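Local atomic coordinates of quercetin 2,3-dioxygenase (Escherichia coli, PDB entry 1TQ5), a protein that cleaves the flavonoid quercetin with molecular oxygen in vitro, using one divalent metal ion and releasing carbon monoxide, though its physiological role is unknown. Residues G16-W21 / D46-G51; H22-A27 / S38-I43; N81-P86 / Y130-F135; N124-R129 / K155-M160; T193-K198 / Q211-H216. All blocks are in the same frame, centred on the assembly; numbering follows the deposited sequence.

All five contacts belong to a two-domain bicupin of strands and loops, without helices. Contacts 1 and 2 both use strand 40-48 of the N-terminal seven-stranded sheet; their centres lie about 18 Å apart, and along the chain contact 2 falls between the two segments of contact 1. Contact 3 reaches the outermost strand 129-133 of that sheet, its centre about 20 Å from that of contact 1. Contact 4, centred about 17 Å from contact 3, alternates with it along the chain and touches contact 2 where Ala39 CB meets Gln158 NE2. Contact 5 comes last, in the C-terminal cupin, its centre about 32 Å from that of contact 1. The series thus runs from one cupin into the other.

Contact 1: G16-W21 / D46-G51; sequences GWLDSW and DVIEAG
Ser20 and Asp46 meet side chain to side chain on one face of an antiparallel strand pair, the hydroxyl OG giving a very short 2.5 Å hydrogen bond to Asp46 OD1. Two torsions bring them together: Ser20 OG lies anti to its backbone N (chi1 -175°), while Asp46 CG lies beside its own N (chi1 -53°). On the same face Leu18 crosses obliquely over Asp46 and Ile48, one of its methyls, CD1, standing 3.7 Å from both Asp46 CB and Ile48 CG1. Asp19 and Val47 form the hydrogen-bonded pair between these and point to the other face; Asp19 N to Val47 O and Val47 N to Asp19 O both measure 3.0 Å. Past the regular ladder, Glu49 N donates to Trp17 O at 2.9 Å, nearly straight at 169°, and Glu49 OE1 comes alongside Trp17 CB at 3.7 Å. The Trp17 indole meets Phe54 edge-to-face; Leu18 and Ile48 touch Phe54 too. A water donating to Gly16 O and Val47 O spans the end of the pair. The chemistry is therefore split: apolar branches face the cupin interior with one buried carboxylate, and the short hydroxyl bond supplies that carboxylate with a partner on the adjoining strand.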
# COMPACT_ATOMS: atom_id res chain seq x y z
N GLY A 16 2.49 -8.26 -20.39
CA GLY A 16 1.57 -9.35 -20.67
C GLY A 16 1.19 -10.11 -19.41
O GLY A 16 0.05 -10.05 -18.98
N TRP A 17 2.16 -10.81 -18.82
CA TRP A 17 1.91 -11.58 -17.61
C TRP A 17 1.69 -10.64 -16.42
O TRP A 17 0.99 -10.97 -15.47
CB TRP A 17 3.08 -12.51 -17.31
CG TRP A 17 4.36 -11.79 -17.03
CD1 TRP A 17 5.23 -11.27 -17.95
CD2 TRP A 17 4.92 -11.50 -15.74
NE1 TRP A 17 6.29 -10.66 -17.31
CE2 TRP A 17 6.12 -10.79 -15.95
CE3 TRP A 17 4.51 -11.76 -14.43
CZ2 TRP A 17 6.93 -10.34 -14.90
CZ3 TRP A 17 5.31 -11.31 -13.38
CH2 TRP A 17 6.51 -10.61 -13.62
N LEU A 18 2.31 -9.47 -16.50
CA LEU A 18 2.20 -8.46 -15.46
C LEU A 18 1.89 -7.10 -16.09
O LEU A 18 2.52 -6.71 -17.08
CB LEU A 18 3.50 -8.35 -14.67
CG LEU A 18 3.59 -7.16 -13.71
CD1 LEU A 18 2.66 -7.38 -12.53
CD2 LEU A 18 5.02 -7.00 -13.24
N ASP A 19 0.92 -6.40 -15.52
CA ASP A 19 0.53 -5.07 -15.95
C ASP A 19 0.64 -4.24 -14.67
O ASP A 19 -0.13 -4.45 -13.73
CB ASP A 19 -0.91 -5.07 -16.46
CG ASP A 19 -1.33 -3.72 -17.00
OD1 ASP A 19 -0.81 -3.33 -18.07
OD2 ASP A 19 -2.17 -3.05 -16.37
N SER A 20 1.59 -3.32 -14.62
CA SER A 20 1.83 -2.54 -13.41
C SER A 20 1.78 -1.02 -13.54
O SER A 20 2.35 -0.43 -14.46
CB SER A 20 3.19 -2.98 -12.84
OG SER A 20 3.48 -2.37 -11.59
N TRP A 21 1.09 -0.38 -12.60
CA TRP A 21 1.01 1.08 -12.57
C TRP A 21 1.83 1.51 -11.36
O TRP A 21 1.59 1.06 -10.24
CB TRP A 21 -0.44 1.56 -12.44
CG TRP A 21 -1.24 1.22 -13.66
CD1 TRP A 21 -1.79 0.01 -13.97
CD2 TRP A 21 -1.50 2.09 -14.77
NE1 TRP A 21 -2.38 0.07 -15.21
CE2 TRP A 21 -2.22 1.33 -15.72
CE3 TRP A 21 -1.20 3.43 -15.05
CZ2 TRP A 21 -2.64 1.87 -16.94
CZ3 TRP A 21 -1.62 3.96 -16.27
CH2 TRP A 21 -2.33 3.19 -17.20
N ASP A 46 -0.51 -3.85 -9.30
CA ASP A 46 -0.22 -4.96 -10.22
C ASP A 46 -1.35 -5.92 -10.54
O ASP A 46 -2.14 -6.30 -9.67
CB ASP A 46 0.95 -5.81 -9.69
CG ASP A 46 2.19 -5.00 -9.37
OD1 ASP A 46 2.42 -3.98 -10.05
OD2 ASP A 46 2.94 -5.40 -8.45
N VAL A 47 -1.41 -6.32 -11.80
CA VAL A 47 -2.40 -7.28 -12.27
C VAL A 47 -1.59 -8.39 -12.92
O VAL A 47 -0.87 -8.16 -13.90
CB VAL A 47 -3.35 -6.65 -13.28
CG1 VAL A 47 -4.17 -7.72 -13.96
CG2 VAL A 47 -4.27 -5.66 -12.57
N ILE A 48 -1.71 -9.59 -12.36
CA ILE A 48 -0.97 -10.75 -12.83
C ILE A 48 -1.83 -11.85 -13.44
O ILE A 48 -2.85 -12.24 -12.88
CB ILE A 48 -0.15 -11.35 -11.66
CG1 ILE A 48 0.82 -10.29 -11.13
CG2 ILE A 48 0.60 -12.61 -12.12
CD1 ILE A 48 1.62 -10.75 -9.92
N GLU A 49 -1.38 -12.35 -14.58
CA GLU A 49 -2.04 -13.41 -15.34
C GLU A 49 -2.07 -14.73 -14.57
O GLU A 49 -1.17 -15.02 -13.78
CB GLU A 49 -1.28 -13.59 -16.66
CG GLU A 49 -1.85 -14.59 -17.63
CD GLU A 49 -0.85 -14.91 -18.72
OE1 GLU A 49 0.08 -14.10 -18.90
OE2 GLU A 49 -0.98 -15.96 -19.38
N ALA A 50 -3.09 -15.54 -14.79
CA ALA A 50 -3.21 -16.82 -14.11
C ALA A 50 -1.93 -17.65 -14.27
O ALA A 50 -1.38 -17.74 -15.37
CB ALA A 50 -4.41 -17.60 -14.66
N GLY A 51 -1.47 -18.23 -13.17
CA GLY A 51 -0.28 -19.07 -13.20
C GLY A 51 1.06 -18.37 -13.30
O GLY A 51 2.09 -19.02 -13.27
O HOH W 1 -1.27 -9.09 -16.81

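Contact 2: H22-A27 / S38-I43; sequences HTFSFA and SALRVI
Phe24 projects its ring across the start of strand 40-48, bringing the CD2-CE2 side into the recess formed by Leu40, the Arg41 carbonyl and Ile43. Phe24 CE2 lies 4.0 Å from Leu40 CG, the two side chains crossing at about a right angle, and Phe24 CD2 is 3.5 Å from Arg41 O. Ile43 CD1 comes to the ring edge, near its plane. Within its own segment, Thr23 CG2 sits over the centre of one face of the Phe24 ring, 3.7 Å above it, so the ring is bounded from that side too. Replacing Phe24 by an alanine is likely to open a gap beside Leu40 and the Arg41 carbonyl and to take away the surface on which Thr23 CG2 rests. A second bump is Phe26, whose CG stands anti to the backbone N (chi1 -169°); its CD1 meets Val42 CG1 at 3.7 Å, and CE1 lies equally near, so the methyl sits against the CD1-CE1 bond. The backbones join where Thr23 N donates to Ile43 O at 3.0 Å, with a 162° angle at the hydrogen. Next to this bond, a water accepts from Phe24 N and Ile43 N, bridging the segments. Arg41 and Val42 form a classic beta bulge opposite Trp118 of strand 112-119. Ile43 packs on Tyr115 and Ile117 of that neighbouring strand, while Leu40 and Phe24 reach Trp184 of strand 182-187 in the C-terminal cupin's sheet.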
# COMPACT_ATOMS: atom_id res chain seq x y z
N HIS A 22 2.82 2.38 -11.59
CA HIS A 22 3.70 2.85 -10.52
C HIS A 22 3.33 4.23 -10.01
O HIS A 22 3.29 5.19 -10.78
CB HIS A 22 5.14 2.91 -11.02
CG HIS A 22 5.63 1.63 -11.61
ND1 HIS A 22 5.77 0.48 -10.86
CD2 HIS A 22 5.99 1.30 -12.87
CE1 HIS A 22 6.20 -0.50 -11.64
NE2 HIS A 22 6.34 -0.03 -12.86
N THR A 23 3.09 4.33 -8.71
CA THR A 23 2.75 5.63 -8.14
C THR A 23 4.00 6.50 -8.02
O THR A 23 3.92 7.72 -8.20
CB THR A 23 2.11 5.48 -6.76
OG1 THR A 23 0.82 4.87 -6.89
CG2 THR A 23 1.96 6.83 -6.08
N PHE A 24 5.14 5.88 -7.72
CA PHE A 24 6.41 6.58 -7.57
C PHE A 24 7.47 5.97 -8.48
O PHE A 24 7.31 4.85 -8.96
CB PHE A 24 6.95 6.47 -6.13
CG PHE A 24 5.98 6.92 -5.07
CD1 PHE A 24 5.71 8.27 -4.89
CD2 PHE A 24 5.33 5.99 -4.27
CE1 PHE A 24 4.81 8.69 -3.93
CE2 PHE A 24 4.42 6.40 -3.31
CZ PHE A 24 4.16 7.76 -3.14
N SER A 25 8.55 6.72 -8.68
CA SER A 25 9.67 6.26 -9.50
C SER A 25 9.97 4.82 -9.09
O SER A 25 10.14 4.53 -7.90
CB SER A 25 10.90 7.13 -9.26
OG SER A 25 10.61 8.50 -9.47
N PHE A 26 10.02 3.92 -10.06
CA PHE A 26 10.29 2.52 -9.80
C PHE A 26 11.14 1.92 -10.91
O PHE A 26 10.85 2.11 -12.09
CB PHE A 26 8.98 1.74 -9.71
CG PHE A 26 9.14 0.34 -9.18
CD1 PHE A 26 9.34 0.11 -7.82
CD2 PHE A 26 9.09 -0.76 -10.04
CE1 PHE A 26 9.49 -1.18 -7.33
CE2 PHE A 26 9.24 -2.06 -9.55
CZ PHE A 26 9.44 -2.27 -8.19
N ALA A 27 12.19 1.20 -10.53
CA ALA A 27 13.08 0.58 -11.51
C ALA A 27 13.51 1.59 -12.57
O ALA A 27 14.23 2.54 -12.26
CB ALA A 27 12.37 -0.60 -12.17
N SER A 38 7.93 10.48 2.03
CA SER A 38 8.40 10.15 3.38
C SER A 38 8.90 8.70 3.36
O SER A 38 9.65 8.32 2.46
CB SER A 38 7.27 10.32 4.40
OG SER A 38 7.74 10.07 5.72
N ALA A 39 8.47 7.89 4.32
CA ALA A 39 8.89 6.49 4.39
C ALA A 39 8.21 5.62 3.32
O ALA A 39 8.59 4.47 3.10
CB ALA A 39 8.62 5.92 5.77
N LEU A 40 7.19 6.17 2.67
CA LEU A 40 6.47 5.44 1.62
C LEU A 40 7.27 5.57 0.33
O LEU A 40 7.34 6.64 -0.27
CB LEU A 40 5.07 6.01 1.44
CG LEU A 40 4.13 5.26 0.49
CD1 LEU A 40 4.02 3.80 0.92
CD2 LEU A 40 2.77 5.93 0.50
N ARG A 41 7.88 4.47 -0.10
CA ARG A 41 8.71 4.49 -1.29
C ARG A 41 8.09 3.91 -2.55
O ARG A 41 8.37 4.39 -3.65
CB ARG A 41 10.03 3.76 -1.00
CG ARG A 41 10.89 4.41 0.10
CD ARG A 41 11.13 5.89 -0.19
NE ARG A 41 12.12 6.48 0.70
CZ ARG A 41 13.41 6.17 0.69
NH1 ARG A 41 13.88 5.27 -0.17
NH2 ARG A 41 14.24 6.77 1.54
N VAL A 42 7.25 2.90 -2.41
CA VAL A 42 6.65 2.25 -3.57
C VAL A 42 5.17 1.88 -3.40
O VAL A 42 4.75 1.43 -2.33
CB VAL A 42 7.42 0.95 -3.91
CG1 VAL A 42 6.84 0.30 -5.16
CG2 VAL A 42 8.90 1.24 -4.11
N ILE A 43 4.40 2.10 -4.46
CA ILE A 43 2.99 1.71 -4.51
C ILE A 43 2.78 1.25 -5.94
O ILE A 43 2.63 2.06 -6.86
CB ILE A 43 1.98 2.86 -4.24
CG1 ILE A 43 1.90 3.17 -2.74
CG2 ILE A 43 0.58 2.43 -4.69
CD1 ILE A 43 3.15 3.74 -2.18
O HOH W 2 -0.17 2.71 -8.16
O HOH W 3 5.61 3.12 -7.04

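Contact 3: N81-P86 / Y130-F135; sequences NKEQVP and YEQRRF
Tyr130 lies beneath strand 82-86, its phenol end overlapping the aliphatic part of Glu83: Tyr130 OH is 3.6 Å from Glu83 CG, and Tyr130 CE2 is 4.1 Å from Glu83 CB. The two side chains cross obliquely, with the carboxylate and ring planes 37° apart. With CG anti to the backbone N (chi1 175°), the tyrosine side chain carries its ring out under Glu83, and the hydroxyl reaches Gln91 OE1, with which it hydrogen-bonds. Asn81 lies alongside the base of the ring, running the other way. Strands 82-86 and 130-133 are not hydrogen-bonded partners: the axes of these short segments come no closer than 9.2 Å and run at 35° to each other, so the contact is made by side chains alone. It joins edge strands of two different sheets of the N-terminal cupin, a packing of sheet against sheet in its beta-barrel. His75 of strand 72-77 stacks on the Tyr130 ring beside this junction. Farther along, Val85 and Gln132 each reach out from their own strand, and Val85 CG2 stands 4.0 Å from Gln132 CG. Gln132 bends at chi2 (-78°), and its amide NE2 hydrogen-bonds to the carbonyl of Phe90. A bound cadmium ion lies about 4 Å from the nearest atom of the Gln132 side chain.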
# COMPACT_ATOMS: atom_id res chain seq x y z
N ASN A 81 8.55 -20.21 4.80
CA ASN A 81 7.29 -19.50 4.62
C ASN A 81 6.58 -19.70 3.29
O ASN A 81 7.02 -19.22 2.25
CB ASN A 81 7.52 -18.00 4.87
CG ASN A 81 7.99 -17.71 6.29
OD1 ASN A 81 8.45 -16.61 6.59
ND2 ASN A 81 7.85 -18.69 7.17
N LYS A 82 5.47 -20.41 3.36
CA LYS A 82 4.60 -20.69 2.22
C LYS A 82 3.24 -20.21 2.70
O LYS A 82 2.82 -20.56 3.81
CB LYS A 82 4.54 -22.20 1.95
CG LYS A 82 5.87 -22.83 1.57
CD LYS A 82 6.17 -22.64 0.09
CE LYS A 82 5.14 -23.35 -0.78
NZ LYS A 82 5.42 -23.19 -2.23
N GLU A 83 2.55 -19.41 1.88
CA GLU A 83 1.25 -18.88 2.28
C GLU A 83 0.39 -18.39 1.10
O GLU A 83 0.90 -17.86 0.12
CB GLU A 83 1.46 -17.71 3.26
CG GLU A 83 0.17 -17.02 3.69
CD GLU A 83 -0.45 -17.65 4.92
OE1 GLU A 83 -1.69 -17.69 5.01
OE2 GLU A 83 0.31 -18.11 5.80
N GLN A 84 -0.92 -18.59 1.20
CA GLN A 84 -1.85 -18.12 0.17
C GLN A 84 -2.70 -17.00 0.75
O GLN A 84 -3.38 -17.17 1.76
CB GLN A 84 -2.73 -19.26 -0.33
CG GLN A 84 -1.97 -20.29 -1.16
CD GLN A 84 -2.85 -21.03 -2.15
OE1 GLN A 84 -2.37 -21.84 -2.94
NE2 GLN A 84 -4.15 -20.75 -2.12
N VAL A 85 -2.65 -15.84 0.09
CA VAL A 85 -3.38 -14.66 0.54
C VAL A 85 -4.52 -14.32 -0.42
O VAL A 85 -4.28 -13.87 -1.54
CB VAL A 85 -2.41 -13.45 0.65
CG1 VAL A 85 -3.13 -12.24 1.23
CG2 VAL A 85 -1.22 -13.84 1.51
N PRO A 86 -5.77 -14.53 0.01
CA PRO A 86 -6.93 -14.23 -0.84
C PRO A 86 -7.26 -12.75 -0.87
O PRO A 86 -6.71 -11.97 -0.10
CB PRO A 86 -8.03 -15.06 -0.20
CG PRO A 86 -7.72 -14.90 1.26
CD PRO A 86 -6.21 -15.11 1.30
N TYR A 130 8.16 -12.63 8.55
CA TYR A 130 7.01 -12.70 7.67
C TYR A 130 5.73 -12.89 8.45
O TYR A 130 5.59 -13.86 9.20
CB TYR A 130 7.14 -13.84 6.66
CG TYR A 130 5.91 -13.99 5.81
CD1 TYR A 130 5.60 -13.04 4.83
CD2 TYR A 130 5.01 -15.03 6.02
CE1 TYR A 130 4.43 -13.12 4.09
CE2 TYR A 130 3.83 -15.12 5.28
CZ TYR A 130 3.55 -14.16 4.32
OH TYR A 130 2.38 -14.22 3.60
N GLU A 131 4.79 -11.98 8.27
CA GLU A 131 3.52 -12.06 8.95
C GLU A 131 2.35 -11.87 8.00
O GLU A 131 2.45 -11.19 6.98
CB GLU A 131 3.45 -11.03 10.09
CG GLU A 131 4.41 -11.32 11.22
CD GLU A 131 4.16 -10.44 12.42
OE1 GLU A 131 3.08 -10.56 13.03
OE2 GLU A 131 5.05 -9.62 12.75
N GLN A 132 1.23 -12.49 8.35
CA GLN A 132 0.03 -12.40 7.54
C GLN A 132 -1.12 -12.35 8.53
O GLN A 132 -1.05 -12.99 9.58
CB GLN A 132 -0.08 -13.64 6.65
CG GLN A 132 -1.07 -13.53 5.50
CD GLN A 132 -2.52 -13.69 5.92
OE1 GLN A 132 -2.88 -14.66 6.59
NE2 GLN A 132 -3.36 -12.74 5.52
N ARG A 133 -2.15 -11.59 8.21
CA ARG A 133 -3.30 -11.49 9.11
C ARG A 133 -4.62 -11.34 8.38
O ARG A 133 -4.71 -10.70 7.33
CB ARG A 133 -3.12 -10.31 10.07
CG ARG A 133 -4.31 -10.10 11.03
CD ARG A 133 -3.86 -9.43 12.31
NE ARG A 133 -4.89 -9.46 13.35
CZ ARG A 133 -4.66 -9.18 14.63
NH1 ARG A 133 -3.44 -8.85 15.03
NH2 ARG A 133 -5.64 -9.22 15.52
N ARG A 134 -5.65 -11.95 8.95
CA ARG A 134 -6.99 -11.86 8.40
C ARG A 134 -7.83 -11.02 9.35
O ARG A 134 -8.18 -11.47 10.44
CB ARG A 134 -7.62 -13.24 8.25
CG ARG A 134 -9.07 -13.17 7.85
CD ARG A 134 -9.60 -14.51 7.42
NE ARG A 134 -10.99 -14.42 7.01
CZ ARG A 134 -11.57 -15.25 6.16
NH1 ARG A 134 -10.87 -16.24 5.62
NH2 ARG A 134 -12.85 -15.10 5.85
N PHE A 135 -8.12 -9.80 8.92
CA PHE A 135 -8.92 -8.86 9.70
C PHE A 135 -10.39 -9.14 9.45
O PHE A 135 -10.76 -9.66 8.39
CB PHE A 135 -8.60 -7.43 9.27
CG PHE A 135 -7.16 -7.03 9.49
CD1 PHE A 135 -6.71 -6.59 10.73
CD2 PHE A 135 -6.24 -7.12 8.45
CE1 PHE A 135 -5.39 -6.23 10.93
CE2 PHE A 135 -4.91 -6.76 8.64
CZ PHE A 135 -4.48 -6.32 9.89

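Contact 4: N124-R129 / K155-M160; sequences NGITPR and KVHQDM
The junction between the two cupin domains holds this contact, which ties the loop running into strand 129-133 to the chain leaving strand 154-155. Arg129 reaches over and grips one backbone oxygen end-on: NH2 and NH1 donate to Lys155 O at 2.5 Å and 2.8 Å. Its CG sits between the backbone N and the carbonyl carbon (chi1 60°), and a bend at chi2 sends the guanidinium to that oxygen. The oxygen lies near the guanidinium plane, yet both nitrogens approach from the same face of the carbonyl, well above its plane. Glu63 and Glu131 form salt bridges to NH2 and NH1, and Ser94 OG bonds NE, fixing the group's rotation. His157 NE2 stands over one guanidinium face, 3.9 Å from Arg129 NE, with the ring and guanidinium planes 69° apart. Ile126 CD1 packs obliquely on the same imidazole, 3.3 Å from His157 CD2. His157 centres an inverse gamma turn, and its backbone N bonds Glu63. Such an arginine-centred polar network here belongs to the interdomain seam of a bicupin.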
# COMPACT_ATOMS: atom_id res chain seq x y z
N ASN A 124 17.68 -0.25 10.21
CA ASN A 124 18.26 -1.10 9.18
C ASN A 124 18.96 -2.32 9.78
O ASN A 124 19.35 -2.32 10.94
CB ASN A 124 19.27 -0.31 8.34
CG ASN A 124 18.64 0.88 7.64
OD1 ASN A 124 17.68 0.73 6.88
ND2 ASN A 124 19.18 2.06 7.90
N GLY A 125 19.11 -3.35 8.95
CA GLY A 125 19.77 -4.57 9.40
C GLY A 125 19.01 -5.36 10.44
O GLY A 125 19.62 -6.04 11.27
N ILE A 126 17.69 -5.29 10.41
CA ILE A 126 16.87 -6.02 11.37
C ILE A 126 16.82 -7.49 10.96
O ILE A 126 17.41 -7.88 9.95
CB ILE A 126 15.43 -5.51 11.43
CG1 ILE A 126 14.67 -5.96 10.17
CG2 ILE A 126 15.42 -3.99 11.53
CD1 ILE A 126 13.21 -6.30 10.43
N THR A 127 16.10 -8.29 11.73
CA THR A 127 15.97 -9.71 11.44
C THR A 127 14.75 -10.01 10.56
O THR A 127 13.64 -9.57 10.85
CB THR A 127 15.86 -10.52 12.75
OG1 THR A 127 15.56 -11.89 12.45
CG2 THR A 127 14.79 -9.94 13.64
N PRO A 128 14.96 -10.76 9.47
CA PRO A 128 13.90 -11.13 8.52
C PRO A 128 12.67 -11.72 9.21
O PRO A 128 12.80 -12.59 10.07
CB PRO A 128 14.59 -12.13 7.61
CG PRO A 128 16.00 -11.63 7.59
CD PRO A 128 16.25 -11.32 9.04
N ARG A 129 11.49 -11.26 8.81
CA ARG A 129 10.25 -11.76 9.40
C ARG A 129 9.11 -11.72 8.39
O ARG A 129 9.10 -10.89 7.48
CB ARG A 129 9.87 -10.93 10.62
CG ARG A 129 9.66 -9.47 10.30
CD ARG A 129 8.23 -9.03 10.58
NE ARG A 129 7.99 -7.69 10.05
CZ ARG A 129 6.91 -6.97 10.29
NH1 ARG A 129 5.94 -7.45 11.06
NH2 ARG A 129 6.80 -5.76 9.76
N LYS A 155 2.69 -5.45 12.90
CA LYS A 155 3.82 -4.58 13.21
C LYS A 155 4.59 -4.16 11.97
O LYS A 155 4.75 -4.93 11.02
CB LYS A 155 4.79 -5.27 14.18
CG LYS A 155 6.03 -4.42 14.47
CD LYS A 155 6.77 -4.88 15.72
CE LYS A 155 5.99 -4.53 16.98
NZ LYS A 155 6.70 -4.96 18.22
N VAL A 156 5.05 -2.92 11.98
CA VAL A 156 5.84 -2.38 10.89
C VAL A 156 7.01 -1.69 11.56
O VAL A 156 6.83 -0.98 12.55
CB VAL A 156 5.01 -1.37 10.02
CG1 VAL A 156 4.64 -0.14 10.83
CG2 VAL A 156 5.79 -0.99 8.77
N HIS A 157 8.22 -1.92 11.05
CA HIS A 157 9.43 -1.34 11.62
C HIS A 157 9.66 0.08 11.11
O HIS A 157 10.68 0.38 10.49
CB HIS A 157 10.63 -2.21 11.28
CG HIS A 157 10.56 -3.58 11.89
ND1 HIS A 157 10.64 -3.79 13.25
CD2 HIS A 157 10.42 -4.80 11.32
CE1 HIS A 157 10.53 -5.09 13.49
NE2 HIS A 157 10.40 -5.72 12.34
N GLN A 158 8.70 0.96 11.38
CA GLN A 158 8.78 2.34 10.96
C GLN A 158 7.74 3.12 11.74
O GLN A 158 6.68 2.59 12.07
CB GLN A 158 8.53 2.43 9.45
CG GLN A 158 8.55 3.83 8.84
CD GLN A 158 9.74 4.66 9.28
OE1 GLN A 158 9.70 5.28 10.34
NE2 GLN A 158 10.79 4.66 8.48
N ASP A 159 8.05 4.37 12.07
CA ASP A 159 7.12 5.22 12.81
C ASP A 159 5.97 5.61 11.90
O ASP A 159 5.83 6.77 11.52
CB ASP A 159 7.84 6.48 13.30
CG ASP A 159 6.95 7.37 14.14
OD1 ASP A 159 7.24 8.58 14.24
OD2 ASP A 159 5.96 6.86 14.71
N MSE A 160 5.14 4.64 11.53
CA MSE A 160 4.01 4.93 10.65
C MSE A 160 2.80 4.04 10.93
O MSE A 160 2.93 2.92 11.41
CB MSE A 160 4.43 4.75 9.18
CG MSE A 160 4.59 3.30 8.72
SE MSE A 160 3.01 2.50 8.29
CE MSE A 160 2.78 3.14 6.62

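Contact 5: T193-K198 / Q211-H216; sequences TINGVK and QAISIH
Thr193 and His216 form an antiparallel hydrogen-bonded pair, their backbones joined by Thr193 N to His216 O at 2.8 Å and His216 N to Thr193 O at 2.9 Å. Asn195 N adds a third backbone bond, to Ser214 O at 3.1 Å. The second kind comes from the side-chain amide of Asn195, which carries the ladder beyond the point where its own chain turns away. Asn195 OD1 accepts from Ser214 N at 2.9 Å, and Asn195 ND2 donates to Ala212 O at 3.3 Å, almost straight at 168° and in the carbonyl plane. Placing CG beside the backbone N (chi1 -73°) lets the amide lie along the opposing strand. A leucine here would probably leave Ser214 N and Ala212 O without these partners and weaken the hold of the turn on strand 213-217. Apolar contacts form the third kind: Ile194 CG1 and Ile215 CG1 lie side by side at 4.0 Å, while Ile194 CG2 meets Ile213 CG2 at the same distance. The type I' turn from Ile194 to Val197 then reverses the chain into strand 197-200. Strand 213-217 pairs on its other side with strand 172-175, and Ile194 and Ile213 pack against Ile185 and Ile207 of the C-terminal cupin's facing sheet.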
# COMPACT_ATOMS: atom_id res chain seq x y z
N THR A 193 -13.91 12.86 -1.52
CA THR A 193 -13.48 14.26 -1.54
C THR A 193 -12.67 14.39 -0.26
O THR A 193 -13.16 14.08 0.82
CB THR A 193 -14.69 15.23 -1.51
OG1 THR A 193 -15.36 15.21 -2.77
CG2 THR A 193 -14.23 16.65 -1.23
N ILE A 194 -11.43 14.84 -0.39
CA ILE A 194 -10.55 14.99 0.76
C ILE A 194 -9.96 16.40 0.83
O ILE A 194 -9.20 16.82 -0.05
CB ILE A 194 -9.42 13.93 0.68
CG1 ILE A 194 -10.04 12.53 0.73
CG2 ILE A 194 -8.40 14.13 1.78
CD1 ILE A 194 -9.08 11.40 0.43
N ASN A 195 -10.32 17.13 1.88
CA ASN A 195 -9.83 18.50 2.06
C ASN A 195 -10.06 19.30 0.78
O ASN A 195 -9.17 19.99 0.28
CB ASN A 195 -8.33 18.49 2.41
CG ASN A 195 -8.07 18.03 3.84
OD1 ASN A 195 -8.57 16.98 4.27
ND2 ASN A 195 -7.29 18.80 4.58
N GLY A 196 -11.27 19.18 0.23
CA GLY A 196 -11.64 19.91 -0.96
C GLY A 196 -11.13 19.40 -2.29
O GLY A 196 -11.27 20.08 -3.31
N VAL A 197 -10.56 18.20 -2.31
CA VAL A 197 -10.02 17.62 -3.53
C VAL A 197 -10.71 16.31 -3.86
O VAL A 197 -10.71 15.38 -3.06
CB VAL A 197 -8.49 17.39 -3.40
CG1 VAL A 197 -7.93 16.82 -4.71
CG2 VAL A 197 -7.80 18.70 -3.05
N LYS A 198 -11.31 16.22 -5.04
CA LYS A 198 -11.98 14.99 -5.44
C LYS A 198 -10.98 13.96 -5.94
O LYS A 198 -10.02 14.30 -6.65
CB LYS A 198 -13.04 15.27 -6.52
CG LYS A 198 -13.76 14.03 -7.02
CD LYS A 198 -15.05 14.37 -7.75
CE LYS A 198 -16.16 14.78 -6.78
NZ LYS A 198 -17.47 15.06 -7.46
N GLN A 211 -3.41 19.77 9.85
CA GLN A 211 -3.63 19.16 11.16
C GLN A 211 -4.83 18.22 11.19
O GLN A 211 -5.04 17.51 12.17
CB GLN A 211 -3.79 20.25 12.22
CG GLN A 211 -4.91 21.26 11.94
CD GLN A 211 -4.92 22.42 12.92
OE1 GLN A 211 -5.03 22.22 14.13
NE2 GLN A 211 -4.79 23.64 12.40
N ALA A 212 -5.61 18.21 10.11
CA ALA A 212 -6.79 17.35 10.04
C ALA A 212 -7.12 16.93 8.61
O ALA A 212 -7.03 17.73 7.68
CB ALA A 212 -7.99 18.06 10.67
N ILE A 213 -7.51 15.67 8.46
CA ILE A 213 -7.88 15.15 7.15
C ILE A 213 -9.39 14.93 7.18
O ILE A 213 -9.89 14.14 7.98
CB ILE A 213 -7.18 13.80 6.86
CG1 ILE A 213 -5.66 13.99 6.83
CG2 ILE A 213 -7.68 13.21 5.56
CD1 ILE A 213 -5.16 14.91 5.75
N SER A 214 -10.10 15.64 6.32
CA SER A 214 -11.56 15.53 6.23
C SER A 214 -11.88 14.71 5.00
O SER A 214 -11.45 15.04 3.90
CB SER A 214 -12.22 16.90 6.12
OG SER A 214 -11.98 17.68 7.27
N ILE A 215 -12.65 13.65 5.19
CA ILE A 215 -13.00 12.79 4.09
C ILE A 215 -14.51 12.64 3.95
O ILE A 215 -15.22 12.41 4.93
CB ILE A 215 -12.35 11.40 4.30
CG1 ILE A 215 -12.55 10.53 3.06
CG2 ILE A 215 -12.95 10.73 5.52
CD1 ILE A 215 -11.81 9.19 3.16
N HIS A 216 -14.99 12.82 2.72
CA HIS A 216 -16.41 12.67 2.42
C HIS A 216 -16.53 11.69 1.26
O HIS A 216 -15.86 11.83 0.25
CB HIS A 216 -17.02 14.03 2.03
CG HIS A 216 -18.45 13.94 1.61
ND1 HIS A 216 -18.84 13.53 0.35
CD2 HIS A 216 -19.60 14.16 2.30
CE1 HIS A 216 -20.16 13.51 0.28
NE2 HIS A 216 -20.64 13.89 1.45